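Local structure of glutamine amidotransferase type-2 domain-containing protein (1TE5) at residues A[15-20]-A[36-41]; A[47-52]-A[65-70]; A[200-205]-A[209-214]. The protein is of unknown function but, as a predicted class II glutamine amidotransferase of the Ntn-hydrolase clan, probably hydrolyses glutamine and passes the ammonia to an acceptor. All coordinates share one frame; numbering follows the deposited sequence.

Contact 1. Residues A[15-20]-A[36-41]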
ATOM      1  N   ILE A  15     -11.853   6.161  13.270  1.00 33.00           N
ATOM      2  CA  ILE A  15     -11.833   7.345  12.412  1.00 36.76           C
ATOM      3  C   ILE A  15     -12.694   7.034  11.184  1.00 34.85           C
ATOM      4  O   ILE A  15     -12.303   6.225  10.341  1.00 35.37           O
ATOM      5  CB  ILE A  15     -10.414   7.681  11.908  1.00 40.20           C
ATOM      6  CG1 ILE A  15      -9.440   7.790  13.065  1.00 43.86           C
ATOM      7  CG2 ILE A  15     -10.425   9.001  11.168  1.00 41.11           C
ATOM      8  CD1 ILE A  15      -8.068   8.220  12.634  1.00 51.06           C
ATOM      9  N   VAL A  16     -13.876   7.634  11.089  1.00 34.80           N
ATOM     10  CA  VAL A  16     -14.714   7.380   9.928  1.00 33.82           C
ATOM     11  C   VAL A  16     -14.624   8.514   8.912  1.00 35.34           C
ATOM     12  O   VAL A  16     -14.850   9.683   9.239  1.00 35.83           O
ATOM     13  CB  VAL A  16     -16.197   7.118  10.299  1.00 35.90           C
ATOM     14  CG1 VAL A  16     -16.306   6.051  11.362  1.00 31.80           C
ATOM     15  CG2 VAL A  16     -16.872   8.383  10.750  1.00 42.30           C
ATOM     16  N   PHE A  17     -14.165   8.176   7.714  1.00 32.81           N
ATOM     17  CA  PHE A  17     -14.084   9.160   6.657  1.00 35.53           C
ATOM     18  C   PHE A  17     -15.346   9.018   5.844  1.00 33.67           C
ATOM     19  O   PHE A  17     -15.723   7.906   5.472  1.00 33.05           O
ATOM     20  CB  PHE A  17     -12.883   8.913   5.750  1.00 39.69           C
ATOM     21  CG  PHE A  17     -11.592   9.384   6.324  1.00 45.47           C
ATOM     22  CD1 PHE A  17     -10.920   8.612   7.270  1.00 47.14           C
ATOM     23  CD2 PHE A  17     -11.039  10.600   5.924  1.00 48.01           C
ATOM     24  CE1 PHE A  17      -9.709   9.042   7.812  1.00 47.35           C
ATOM     25  CE2 PHE A  17      -9.829  11.040   6.458  1.00 49.27           C
ATOM     26  CZ  PHE A  17      -9.161  10.258   7.406  1.00 48.15           C
ATOM     27  N   SER A  18     -16.002  10.143   5.599  1.00 34.07           N
ATOM     28  CA  SER A  18     -17.207  10.173   4.803  1.00 35.22           C
ATOM     29  C   SER A  18     -16.995  11.213   3.724  1.00 33.83           C
ATOM     30  O   SER A  18     -16.959  12.409   4.013  1.00 34.17           O
ATOM     31  CB  SER A  18     -18.429  10.555   5.649  1.00 38.73           C
ATOM     32  OG  SER A  18     -18.782   9.543   6.581  1.00 47.41           O
ATOM     33  N   PHE A  19     -16.689  10.757   2.515  1.00 33.90           N
ATOM     34  CA  PHE A  19     -16.540  11.675   1.393  1.00 32.91           C
ATOM     35  C   PHE A  19     -17.954  11.973   0.897  1.00 32.25           C
ATOM     36  O   PHE A  19     -18.735  11.044   0.637  1.00 26.67           O
ATOM     37  CB  PHE A  19     -15.728  11.044   0.264  1.00 36.50           C
ATOM     38  CG  PHE A  19     -14.257  11.078   0.495  1.00 40.34           C
ATOM     39  CD1 PHE A  19     -13.492  12.141   0.019  1.00 43.16           C
ATOM     40  CD2 PHE A  19     -13.626  10.056   1.201  1.00 46.70           C
ATOM     41  CE1 PHE A  19     -12.115  12.186   0.243  1.00 44.03           C
ATOM     42  CE2 PHE A  19     -12.249  10.087   1.432  1.00 49.04           C
ATOM     43  CZ  PHE A  19     -11.491  11.156   0.953  1.00 48.02           C
ATOM     44  N   THR A  20     -18.330  13.248   0.887  1.00 30.49           N
ATOM     45  CA  THR A  20     -19.650  13.601   0.385  1.00 30.75           C
ATOM     46  C   THR A  20     -19.601  13.246  -1.103  1.00 30.93           C
ATOM     47  O   THR A  20     -18.634  13.596  -1.791  1.00 34.73           O
ATOM     48  CB  THR A  20     -19.965  15.128   0.543  1.00 30.02           C
ATOM     49  OG1 THR A  20     -20.066  15.477   1.930  1.00 30.25           O
ATOM     50  CG2 THR A  20     -21.293  15.483  -0.146  1.00 30.67           C
ATOM     51  N   TRP A  36      -6.802  12.344  -3.264  1.00 26.60           N
ATOM     52  CA  TRP A  36      -6.694  12.165  -1.819  1.00 26.18           C
ATOM     53  C   TRP A  36      -5.868  10.938  -1.448  1.00 26.36           C
ATOM     54  O   TRP A  36      -5.602  10.081  -2.284  1.00 25.10           O
ATOM     55  CB  TRP A  36      -8.096  12.037  -1.212  1.00 29.75           C
ATOM     56  CG  TRP A  36      -8.868  10.906  -1.803  1.00 28.23           C
ATOM     57  CD1 TRP A  36      -9.524  10.899  -3.003  1.00 27.53           C
ATOM     58  CD2 TRP A  36      -8.997   9.582  -1.268  1.00 27.78           C
ATOM     59  NE1 TRP A  36     -10.045   9.652  -3.252  1.00 29.27           N
ATOM     60  CE2 TRP A  36      -9.737   8.824  -2.205  1.00 27.56           C
ATOM     61  CE3 TRP A  36      -8.557   8.963  -0.091  1.00 24.99           C
ATOM     62  CZ2 TRP A  36     -10.039   7.481  -2.005  1.00 29.46           C
ATOM     63  CZ3 TRP A  36      -8.859   7.630   0.105  1.00 19.94           C
ATOM     64  CH2 TRP A  36      -9.595   6.902  -0.849  1.00 24.91           C
ATOM     65  N   GLY A  37      -5.543  10.816  -0.169  1.00 26.44           N
ATOM     66  CA  GLY A  37      -4.767   9.682   0.283  1.00 28.30           C
ATOM     67  C   GLY A  37      -4.848   9.552   1.785  1.00 27.50           C
ATOM     68  O   GLY A  37      -4.782  10.544   2.512  1.00 31.11           O
ATOM     69  N   ILE A  38      -5.021   8.323   2.255  1.00 27.28           N
ATOM     70  CA  ILE A  38      -5.118   8.054   3.679  1.00 23.89           C
ATOM     71  C   ILE A  38      -4.368   6.773   4.007  1.00 20.20           C
ATOM     72  O   ILE A  38      -4.726   5.694   3.532  1.00 18.28           O
ATOM     73  CB  ILE A  38      -6.588   7.884   4.115  1.00 29.09           C
ATOM     74  CG1 ILE A  38      -7.373   9.163   3.821  1.00 28.94           C
ATOM     75  CG2 ILE A  38      -6.663   7.542   5.596  1.00 27.25           C
ATOM     76  CD1 ILE A  38      -8.867   8.993   3.894  1.00 34.97           C
ATOM     77  N   ALA A  39      -3.303   6.911   4.787  1.00 20.13           N
ATOM     78  CA  ALA A  39      -2.503   5.779   5.213  1.00 18.39           C
ATOM     79  C   ALA A  39      -2.622   5.701   6.719  1.00 20.72           C
ATOM     80  O   ALA A  39      -2.742   6.719   7.386  1.00 20.22           O
ATOM     81  CB  ALA A  39      -1.062   5.971   4.807  1.00 18.81           C
ATOM     82  N   PHE A  40      -2.700   4.489   7.246  1.00 18.48           N
ATOM     83  CA  PHE A  40      -2.783   4.297   8.683  1.00 20.28           C
ATOM     84  C   PHE A  40      -2.153   2.969   9.076  1.00 16.71           C
ATOM     85  O   PHE A  40      -1.948   2.101   8.228  1.00 20.80           O
ATOM     86  CB  PHE A  40      -4.225   4.428   9.194  1.00 24.96           C
ATOM     87  CG  PHE A  40      -5.181   3.441   8.605  1.00 24.78           C
ATOM     88  CD1 PHE A  40      -5.488   2.258   9.283  1.00 27.88           C
ATOM     89  CD2 PHE A  40      -5.809   3.707   7.390  1.00 28.11           C
ATOM     90  CE1 PHE A  40      -6.415   1.344   8.758  1.00 28.67           C
ATOM     91  CE2 PHE A  40      -6.733   2.809   6.853  1.00 32.65           C
ATOM     92  CZ  PHE A  40      -7.038   1.623   7.540  1.00 31.55           C
ATOM     93  N   TYR A  41      -1.822   2.821  10.353  1.00 21.05           N
ATOM     94  CA  TYR A  41      -1.169   1.611  10.821  1.00 18.92           C
ATOM     95  C   TYR A  41      -1.996   0.653  11.648  1.00 19.54           C
ATOM     96  O   TYR A  41      -2.875   1.051  12.394  1.00 24.20           O
ATOM     97  CB  TYR A  41       0.092   1.984  11.588  1.00 19.83           C
ATOM     98  CG  TYR A  41       1.084   2.732  10.744  1.00 21.42           C
ATOM     99  CD1 TYR A  41       0.899   4.082  10.451  1.00 19.56           C
ATOM    100  CD2 TYR A  41       2.206   2.092  10.235  1.00 23.67           C
ATOM    101  CE1 TYR A  41       1.807   4.777   9.668  1.00 22.57           C
ATOM    102  CE2 TYR A  41       3.121   2.773   9.453  1.00 24.87           C
ATOM    103  CZ  TYR A  41       2.919   4.113   9.174  1.00 26.87           C
ATOM    104  OH  TYR A  41       3.829   4.780   8.398  1.00 30.72           O
TER
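F17 and F19 share a first torsion that sets CG anti to the carbonyl carbon (chi1 -79° and -80°), and as alternate residues of one strand they send two similarly tilted phenyl rings toward I38 and W36 of strand 35-42. I38 comes from the other direction, its chain extended at chi2 so that CD1 leads. This methyl sits over one face of the F17 ring, 3.4 Å from the ring centroid and close to the ring normal, a CH-pi contact in which the nearest ring atom, F17 CD2, is also 3.4 Å from I38 CD1. Behind the methyl, I38 CG1 and CG2 approach the far end of the same ring at CE1, CE2 and CZ. The same CD1 also lies near the plane of the F19 ring, 4.3 Å from F19 CE2, so one methyl serves both phenylalanines, one by its face and the other by its edge.

The two strands run nearly antiparallel but belong to different sheets, with axes 11.2 Å apart; side chains rather than backbone bonds join them, and all four that meet are buried. Strand 12-19 is part of a small four-stranded sheet laid against the seven-stranded sheet that contains strand 35-42, within an Ntn-hydrolase type of fold.

Farther along, F19 inclines over the indole of W36. F19 CZ stands above one indole face, toward its rim, with W36 CD2 at 3.7 Å and W36 CE3 at 3.8 Å. The planes of the phenyl and pyrrole rings make 49°, an oblique meeting. V60 and V64 of helix 59-66 also touch the indole, while Q65 of that helix packs on F19.

Contact 2. Residues A[47-52]-A[65-70]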
ATOM      1  N   ARG A  47      -1.856   0.457   5.957  1.00 23.02           N
ATOM      2  CA  ARG A  47      -2.889   0.370   4.927  1.00 20.84           C
ATOM      3  C   ARG A  47      -2.907   1.683   4.154  1.00 21.02           C
ATOM      4  O   ARG A  47      -2.819   2.753   4.740  1.00 24.08           O
ATOM      5  CB  ARG A  47      -4.262   0.113   5.542  1.00 23.96           C
ATOM      6  CG  ARG A  47      -4.390  -1.225   6.230  1.00 30.39           C
ATOM      7  CD  ARG A  47      -5.829  -1.502   6.574  1.00 31.82           C
ATOM      8  NE  ARG A  47      -5.999  -2.724   7.355  1.00 31.02           N
ATOM      9  CZ  ARG A  47      -6.213  -3.930   6.840  1.00 29.05           C
ATOM     10  NH1 ARG A  47      -6.357  -4.972   7.643  1.00 26.89           N
ATOM     11  NH2 ARG A  47      -6.282  -4.096   5.522  1.00 27.28           N
ATOM     12  N   LEU A  48      -3.019   1.601   2.837  1.00 20.15           N
ATOM     13  CA  LEU A  48      -3.030   2.796   2.010  1.00 22.14           C
ATOM     14  C   LEU A  48      -4.178   2.804   1.001  1.00 21.78           C
ATOM     15  O   LEU A  48      -4.351   1.861   0.222  1.00 23.91           O
ATOM     16  CB  LEU A  48      -1.698   2.931   1.266  1.00 22.03           C
ATOM     17  CG  LEU A  48      -1.533   4.119   0.311  1.00 25.65           C
ATOM     18  CD1 LEU A  48      -1.557   5.441   1.078  1.00 24.67           C
ATOM     19  CD2 LEU A  48      -0.238   3.962  -0.457  1.00 21.11           C
ATOM     20  N   PHE A  49      -4.962   3.876   1.037  1.00 20.46           N
ATOM     21  CA  PHE A  49      -6.083   4.064   0.128  1.00 22.71           C
ATOM     22  C   PHE A  49      -5.839   5.444  -0.461  1.00 22.99           C
ATOM     23  O   PHE A  49      -5.733   6.425   0.278  1.00 24.78           O
ATOM     24  CB  PHE A  49      -7.413   4.074   0.884  1.00 22.25           C
ATOM     25  CG  PHE A  49      -7.654   2.855   1.735  1.00 23.76           C
ATOM     26  CD1 PHE A  49      -7.289   2.843   3.082  1.00 25.30           C
ATOM     27  CD2 PHE A  49      -8.263   1.721   1.197  1.00 23.90           C
ATOM     28  CE1 PHE A  49      -7.527   1.724   3.879  1.00 27.12           C
ATOM     29  CE2 PHE A  49      -8.505   0.592   1.991  1.00 25.53           C
ATOM     30  CZ  PHE A  49      -8.132   0.601   3.337  1.00 24.93           C
ATOM     31  N   GLN A  50      -5.712   5.524  -1.780  1.00 26.00           N
ATOM     32  CA  GLN A  50      -5.469   6.805  -2.437  1.00 22.13           C
ATOM     33  C   GLN A  50      -6.048   6.828  -3.844  1.00 24.86           C
ATOM     34  O   GLN A  50      -6.282   5.785  -4.450  1.00 24.83           O
ATOM     35  CB  GLN A  50      -3.972   7.100  -2.490  1.00 17.42           C
ATOM     36  CG  GLN A  50      -3.220   6.260  -3.482  1.00 23.25           C
ATOM     37  CD  GLN A  50      -1.743   6.195  -3.203  1.00 21.24           C
ATOM     38  OE1 GLN A  50      -1.120   7.198  -2.872  1.00 27.49           O
ATOM     39  NE2 GLN A  50      -1.174   5.001  -3.328  1.00 19.99           N
ATOM     40  N   ASP A  51      -6.199   8.021  -4.397  1.00 25.81           N
ATOM     41  CA  ASP A  51      -6.791   8.165  -5.715  1.00 25.02           C
ATOM     42  C   ASP A  51      -6.489   9.542  -6.270  1.00 23.44           C
ATOM     43  O   ASP A  51      -6.607  10.533  -5.565  1.00 23.30           O
ATOM     44  CB  ASP A  51      -8.310   8.013  -5.585  1.00 25.13           C
ATOM     45  CG  ASP A  51      -8.959   7.434  -6.828  1.00 26.20           C
ATOM     46  OD1 ASP A  51     -10.121   7.800  -7.095  1.00 29.39           O
ATOM     47  OD2 ASP A  51      -8.342   6.590  -7.516  1.00 32.79           O
ATOM     48  N   PRO A  52      -6.014   9.613  -7.524  1.00 24.98           N
ATOM     49  CA  PRO A  52      -5.716  10.919  -8.121  1.00 27.90           C
ATOM     50  C   PRO A  52      -7.035  11.557  -8.546  1.00 29.07           C
ATOM     51  O   PRO A  52      -8.105  11.068  -8.171  1.00 28.74           O
ATOM     52  CB  PRO A  52      -4.859  10.546  -9.327  1.00 25.76           C
ATOM     53  CG  PRO A  52      -5.412   9.227  -9.732  1.00 28.33           C
ATOM     54  CD  PRO A  52      -5.586   8.521  -8.411  1.00 22.74           C
ATOM     55  N   GLN A  65     -14.260   4.420   3.109  1.00 28.33           N
ATOM     56  CA  GLN A  65     -15.482   4.639   3.865  1.00 29.19           C
ATOM     57  C   GLN A  65     -16.110   3.381   4.443  1.00 31.12           C
ATOM     58  O   GLN A  65     -16.721   3.446   5.510  1.00 34.58           O
ATOM     59  CB  GLN A  65     -16.503   5.381   3.012  1.00 25.58           C
ATOM     60  CG  GLN A  65     -16.023   6.730   2.543  1.00 29.99           C
ATOM     61  CD  GLN A  65     -17.134   7.565   1.952  1.00 31.48           C
ATOM     62  OE1 GLN A  65     -18.070   7.976   2.652  1.00 34.92           O
ATOM     63  NE2 GLN A  65     -17.054   7.802   0.651  1.00 33.89           N
ATOM     64  N   ARG A  66     -15.991   2.248   3.748  1.00 31.96           N
ATOM     65  CA  ARG A  66     -16.578   1.001   4.244  1.00 36.70           C
ATOM     66  C   ARG A  66     -15.706   0.200   5.224  1.00 37.23           C
ATOM     67  O   ARG A  66     -16.192  -0.686   5.937  1.00 37.58           O
ATOM     68  CB  ARG A  66     -17.074   0.125   3.080  1.00 36.94           C
ATOM     69  CG  ARG A  66     -16.043  -0.232   2.034  1.00 38.88           C
ATOM     70  CD  ARG A  66     -16.687  -0.901   0.810  1.00 39.15           C
ATOM     71  NE  ARG A  66     -17.177  -2.253   1.085  1.00 41.21           N
ATOM     72  CZ  ARG A  66     -17.236  -3.236   0.186  1.00 41.37           C
ATOM     73  NH1 ARG A  66     -17.697  -4.433   0.533  1.00 42.47           N
ATOM     74  NH2 ARG A  66     -16.834  -3.032  -1.065  1.00 44.44           N
ATOM     75  N   PHE A  67     -14.424   0.538   5.274  1.00 40.06           N
ATOM     76  CA  PHE A  67     -13.473  -0.141   6.146  1.00 43.00           C
ATOM     77  C   PHE A  67     -13.503   0.397   7.577  1.00 41.65           C
ATOM     78  O   PHE A  67     -13.325   1.590   7.798  1.00 40.43           O
ATOM     79  CB  PHE A  67     -12.050   0.012   5.574  1.00 39.96           C
ATOM     80  CG  PHE A  67     -10.989  -0.721   6.361  1.00 40.76           C
ATOM     81  CD1 PHE A  67     -10.656  -2.032   6.055  1.00 42.78           C
ATOM     82  CD2 PHE A  67     -10.335  -0.104   7.420  1.00 39.54           C
ATOM     83  CE1 PHE A  67      -9.689  -2.719   6.792  1.00 40.76           C
ATOM     84  CE2 PHE A  67      -9.370  -0.782   8.159  1.00 41.08           C
ATOM     85  CZ  PHE A  67      -9.050  -2.092   7.845  1.00 40.79           C
ATOM     86  N   PRO A  68     -13.781  -0.471   8.565  1.00 42.26           N
ATOM     87  CA  PRO A  68     -13.797   0.018   9.950  1.00 41.65           C
ATOM     88  C   PRO A  68     -12.345   0.281  10.349  1.00 39.52           C
ATOM     89  O   PRO A  68     -11.598  -0.649  10.618  1.00 44.11           O
ATOM     90  CB  PRO A  68     -14.383  -1.167  10.726  1.00 41.89           C
ATOM     91  CG  PRO A  68     -15.230  -1.860   9.710  1.00 42.72           C
ATOM     92  CD  PRO A  68     -14.343  -1.827   8.489  1.00 43.09           C
ATOM     93  N   ILE A  69     -11.934   1.538  10.257  1.00 35.24           N
ATOM     94  CA  ILE A  69     -10.579   1.950  10.588  1.00 33.77           C
ATOM     95  C   ILE A  69     -10.394   2.155  12.092  1.00 32.04           C
ATOM     96  O   ILE A  69     -11.267   2.700  12.773  1.00 33.57           O
ATOM     97  CB  ILE A  69     -10.208   3.262   9.857  1.00 34.79           C
ATOM     98  CG1 ILE A  69     -10.351   3.097   8.342  1.00 37.24           C
ATOM     99  CG2 ILE A  69      -8.793   3.686  10.221  1.00 33.92           C
ATOM    100  CD1 ILE A  69     -10.003   4.341   7.552  1.00 34.62           C
ATOM    101  N   LYS A  70      -9.247   1.720  12.602  1.00 29.54           N
ATOM    102  CA  LYS A  70      -8.930   1.859  14.017  1.00 30.75           C
ATOM    103  C   LYS A  70      -7.412   1.762  14.191  1.00 28.93           C
ATOM    104  O   LYS A  70      -6.855   0.664  14.213  1.00 32.18           O
ATOM    105  CB  LYS A  70      -9.633   0.763  14.814  1.00 31.04           C
ATOM    106  CG  LYS A  70      -9.674   1.008  16.306  1.00 36.35           C
ATOM    107  CD  LYS A  70     -10.131  -0.226  17.072  1.00 44.22           C
ATOM    108  CE  LYS A  70     -11.600  -0.557  16.832  1.00 46.14           C
ATOM    109  NZ  LYS A  70     -12.525   0.415  17.486  1.00 49.69           N
TER
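R47 reaches from strand 45-51 to F67, the residue at which the chain leaves helix 59-66. Its CB, CG and CD pass the end of the F40 ring on the neighbouring strand. R47 CD is the first atom to meet the other segment, 3.5 Å from F67 CZ. The chain is extended through NE, which comes within 3.2 Å of F67 CZ, and the turn at chi4 (-91°) then swings the guanidinium so that F67 CZ lies over one of its faces, toward the rim. R47 CZ is 3.5 Å from F67 CZ. Arginine and phenylalanine side chains cross at about a right angle, with their flat groups 48° apart.

The polar atoms of R47 have partners beyond these two segments: NE forms a salt bridge with E42, and NH1 and NH2 bond to the backbone oxygens of D51 and Q50, respectively, in the second subunit. In return, the carboxylate of D51 forms a salt bridge with R47 of the second subunit. F49 meets F67 obliquely from the same strand, F49 CZ lying 4.4 Å from F67 CG, and touches F49 of the second subunit. Such reciprocal contacts are characteristic of a two-fold dimer interface, here in the two-chain assembly and built on the outermost strand of the seven-stranded sheet in this Ntn-type fold.

Contact 3. Residues A[200-205]-A[209-214]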
ATOM      1  N   ALA A 200     -16.521  13.705  18.305  1.00 35.93           N
ATOM      2  CA  ALA A 200     -16.303  14.967  17.623  1.00 35.99           C
ATOM      3  C   ALA A 200     -16.412  14.733  16.134  1.00 36.79           C
ATOM      4  O   ALA A 200     -16.119  13.643  15.645  1.00 35.97           O
ATOM      5  CB  ALA A 200     -14.928  15.526  17.966  1.00 34.58           C
ATOM      6  N   ARG A 201     -16.871  15.747  15.417  1.00 38.01           N
ATOM      7  CA  ARG A 201     -17.008  15.647  13.977  1.00 41.78           C
ATOM      8  C   ARG A 201     -16.193  16.723  13.314  1.00 42.24           C
ATOM      9  O   ARG A 201     -16.461  17.909  13.500  1.00 44.74           O
ATOM     10  CB  ARG A 201     -18.472  15.786  13.549  1.00 41.14           C
ATOM     11  CG  ARG A 201     -18.639  16.145  12.081  1.00 40.99           C
ATOM     12  CD  ARG A 201     -20.064  15.998  11.618  1.00 44.83           C
ATOM     13  NE  ARG A 201     -20.406  14.604  11.355  1.00 45.98           N
ATOM     14  CZ  ARG A 201     -21.216  14.202  10.379  1.00 48.93           C
ATOM     15  NH1 ARG A 201     -21.466  12.910  10.221  1.00 47.68           N
ATOM     16  NH2 ARG A 201     -21.771  15.084   9.553  1.00 51.20           N
ATOM     17  N   LEU A 202     -15.136  16.335  12.595  1.00 43.84           N
ATOM     18  CA  LEU A 202     -14.331  17.305  11.911  1.00 47.96           C
ATOM     19  C   LEU A 202     -14.885  17.277  10.512  1.00 50.44           C
ATOM     20  O   LEU A 202     -15.447  16.296  10.029  1.00 48.77           O
ATOM     21  CB  LEU A 202     -12.876  16.878  11.854  1.00 50.01           C
ATOM     22  CG  LEU A 202     -12.166  16.405  13.096  1.00 51.38           C
ATOM     23  CD1 LEU A 202     -10.717  16.204  12.716  1.00 53.62           C
ATOM     24  CD2 LEU A 202     -12.300  17.414  14.254  1.00 48.31           C
ATOM     25  N   LYS A 203     -14.736  18.400   9.772  1.00 52.23           N
ATOM     26  CA  LYS A 203     -15.215  18.388   8.434  1.00 57.62           C
ATOM     27  C   LYS A 203     -14.663  19.523   7.527  1.00 59.41           C
ATOM     28  O   LYS A 203     -14.168  20.571   7.942  1.00 58.55           O
ATOM     29  CB  LYS A 203     -16.786  18.378   8.413  1.00 59.78           C
ATOM     30  CG  LYS A 203     -17.435  19.740   8.392  1.00 62.98           C
ATOM     31  CD  LYS A 203     -17.269  20.521   9.709  1.00 65.43           C
ATOM     32  CE  LYS A 203     -18.059  21.852   9.780  1.00 68.43           C
ATOM     33  NZ  LYS A 203     -17.315  23.039  10.315  1.00 69.76           N
ATOM     34  N   ASP A 204     -14.634  19.150   6.222  1.00 62.22           N
ATOM     35  CA  ASP A 204     -14.181  19.959   5.129  1.00 64.51           C
ATOM     36  C   ASP A 204     -15.471  20.514   4.554  1.00 65.90           C
ATOM     37  O   ASP A 204     -16.445  20.737   5.245  1.00 66.01           O
ATOM     38  CB  ASP A 204     -13.496  19.079   4.135  1.00 66.84           C
ATOM     39  CG  ASP A 204     -12.415  19.734   3.341  1.00 70.00           C
ATOM     40  OD1 ASP A 204     -11.598  19.038   2.727  1.00 70.24           O
ATOM     41  OD2 ASP A 204     -12.379  20.994   3.352  1.00 74.44           O
ATOM     42  N   ALA A 205     -15.451  20.718   3.220  1.00 66.59           N
ATOM     43  CA  ALA A 205     -16.642  21.177   2.555  1.00 65.82           C
ATOM     44  C   ALA A 205     -17.315  19.976   1.908  1.00 65.06           C
ATOM     45  O   ALA A 205     -18.544  19.949   1.712  1.00 66.02           O
ATOM     46  CB  ALA A 205     -16.188  22.177   1.441  1.00 68.35           C
ATOM     47  N   VAL A 209     -14.965  13.609   9.008  1.00 31.82           N
ATOM     48  CA  VAL A 209     -14.248  12.574   9.726  1.00 29.66           C
ATOM     49  C   VAL A 209     -14.726  12.605  11.163  1.00 30.25           C
ATOM     50  O   VAL A 209     -14.531  13.580  11.881  1.00 28.29           O
ATOM     51  CB  VAL A 209     -12.713  12.726   9.607  1.00 34.22           C
ATOM     52  CG1 VAL A 209     -12.298  14.182   9.619  1.00 33.53           C
ATOM     53  CG2 VAL A 209     -12.032  11.957  10.716  1.00 31.80           C
ATOM     54  N   ASP A 210     -15.433  11.555  11.549  1.00 29.25           N
ATOM     55  CA  ASP A 210     -15.988  11.460  12.885  1.00 31.75           C
ATOM     56  C   ASP A 210     -15.121  10.679  13.839  1.00 34.02           C
ATOM     57  O   ASP A 210     -14.511   9.675  13.467  1.00 33.99           O
ATOM     58  CB  ASP A 210     -17.379  10.815  12.857  1.00 34.49           C
ATOM     59  CG  ASP A 210     -18.382  11.633  12.081  1.00 38.00           C
ATOM     60  OD1 ASP A 210     -18.640  11.281  10.908  1.00 43.52           O
ATOM     61  OD2 ASP A 210     -18.906  12.621  12.642  1.00 38.63           O
ATOM     62  N   PHE A 211     -15.129  11.135  15.087  1.00 32.88           N
ATOM     63  CA  PHE A 211     -14.386  10.519  16.176  1.00 33.23           C
ATOM     64  C   PHE A 211     -15.390  10.143  17.262  1.00 35.35           C
ATOM     65  O   PHE A 211     -16.388  10.837  17.465  1.00 35.35           O
ATOM     66  CB  PHE A 211     -13.343  11.491  16.723  1.00 32.15           C
ATOM     67  CG  PHE A 211     -12.192  11.730  15.784  1.00 30.45           C
ATOM     68  CD1 PHE A 211     -12.231  12.761  14.860  1.00 34.57           C
ATOM     69  CD2 PHE A 211     -11.063  10.917  15.832  1.00 34.12           C
ATOM     70  CE1 PHE A 211     -11.155  12.980  13.997  1.00 36.74           C
ATOM     71  CE2 PHE A 211      -9.985  11.131  14.972  1.00 36.61           C
ATOM     72  CZ  PHE A 211     -10.028  12.164  14.054  1.00 34.77           C
ATOM     73  N   HIS A 212     -15.155   9.011  17.918  1.00 34.81           N
ATOM     74  CA  HIS A 212     -16.057   8.534  18.967  1.00 35.92           C
ATOM     75  C   HIS A 212     -15.614   8.969  20.357  1.00 34.60           C
ATOM     76  O   HIS A 212     -14.754   9.840  20.502  1.00 34.97           O
ATOM     77  CB  HIS A 212     -16.179   7.003  18.912  1.00 38.86           C
ATOM     78  CG  HIS A 212     -16.693   6.479  17.600  1.00 45.23           C
ATOM     79  ND1 HIS A 212     -16.617   5.148  17.246  1.00 43.87           N
ATOM     80  CD2 HIS A 212     -17.283   7.113  16.557  1.00 46.15           C
ATOM     81  CE1 HIS A 212     -17.138   4.983  16.042  1.00 43.70           C
ATOM     82  NE2 HIS A 212     -17.550   6.160  15.602  1.00 47.47           N
ATOM     83  N   ALA A 213     -16.274   8.407  21.367  1.00 34.65           N
ATOM     84  CA  ALA A 213     -15.960   8.690  22.766  1.00 33.85           C
ATOM     85  C   ALA A 213     -14.700   7.908  23.149  1.00 34.31           C
ATOM     86  O   ALA A 213     -14.188   7.127  22.347  1.00 35.74           O
ATOM     87  CB  ALA A 213     -17.120   8.285  23.653  1.00 33.11           C
ATOM     88  N   GLU A 214     -14.225   8.090  24.378  1.00 32.49           N
ATOM     89  CA  GLU A 214     -13.014   7.412  24.830  1.00 33.11           C
ATOM     90  C   GLU A 214     -13.165   5.910  25.051  1.00 34.14           C
ATOM     91  O   GLU A 214     -14.205   5.432  25.517  1.00 32.89           O
ATOM     92  CB  GLU A 214     -12.462   8.071  26.094  1.00 35.73           C
ATOM     93  CG  GLU A 214     -13.207   7.726  27.392  1.00 37.38           C
ATOM     94  CD  GLU A 214     -14.488   8.517  27.601  1.00 35.99           C
ATOM     95  OE1 GLU A 214     -15.371   8.022  28.342  1.00 39.17           O
ATOM     96  OE2 GLU A 214     -14.601   9.638  27.053  1.00 41.34           O
TER
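A200 pairs with F211 and L202 with V209 as antiparallel hydrogen-bonded pairs, flanking the non-hydrogen-bonded pair R201 and D210, in two strands that run at 163° to one another. Each hydrogen-bonded pair is joined by two backbone bonds: F211 N to A200 O spans 2.8 Å, whereas A200 N to F211 O is longer and less straight, at 3.0 Å with 137° at the hydrogen. The bonds between L202 and V209 are both straighter.

L202, V209 and F211 point to one face of this beta hairpin, formed by strands 200-203 and 207-211. L202 CB rests 3.5 Å from V209 CG1, and its CD1 methyl approaches F211 at the ring edge, 3.5 Å from F211 CE1. V223 of strand 220-225 touches both L202 and F211, so this apolar face is turned to the seven-stranded sheet.

On the other face R201 and D210 lie side by side, pointing the same way. R201 starts with CG opposite its own N and bends at chi3 (-79°), which brings NE alongside D210 OD2. R201 NE bonds D210 OD2 at 2.8 Å, almost in the guanidinium plane and on the syn lone pair of the oxygen. The second link, R201 NH1 to D210 OD1, is weak at 3.3 Å, consistent with the twist between the two flat groups. The salt bridge therefore rests mainly on NE, and with R201 exposed and D210 only partly so, water probably screens the paired charges, while the buried face is held by apolar contacts.

Overall arrangement
Along the chain the three contacts follow in series, contact 1 closing before contact 2 opens and contact 3 coming much later. Contacts 1 and 2 have centres about 5 Å apart and share the seven-stranded sheet, in which strands 35-42 and 45-51 are neighbours, while helix 59-66 packs beside both. Contact 3 lies about 12 Å from contact 1, centre to centre, and shares with it the four-stranded sheet, where strand 12-19 pairs with strand 207-211. Contacts 2 and 3 do not touch, and their centres are about 16 Å apart. Contact 1 thus lies between the peripheral hairpin of contact 3 and the sheet edge at which contact 2 meets the second subunit.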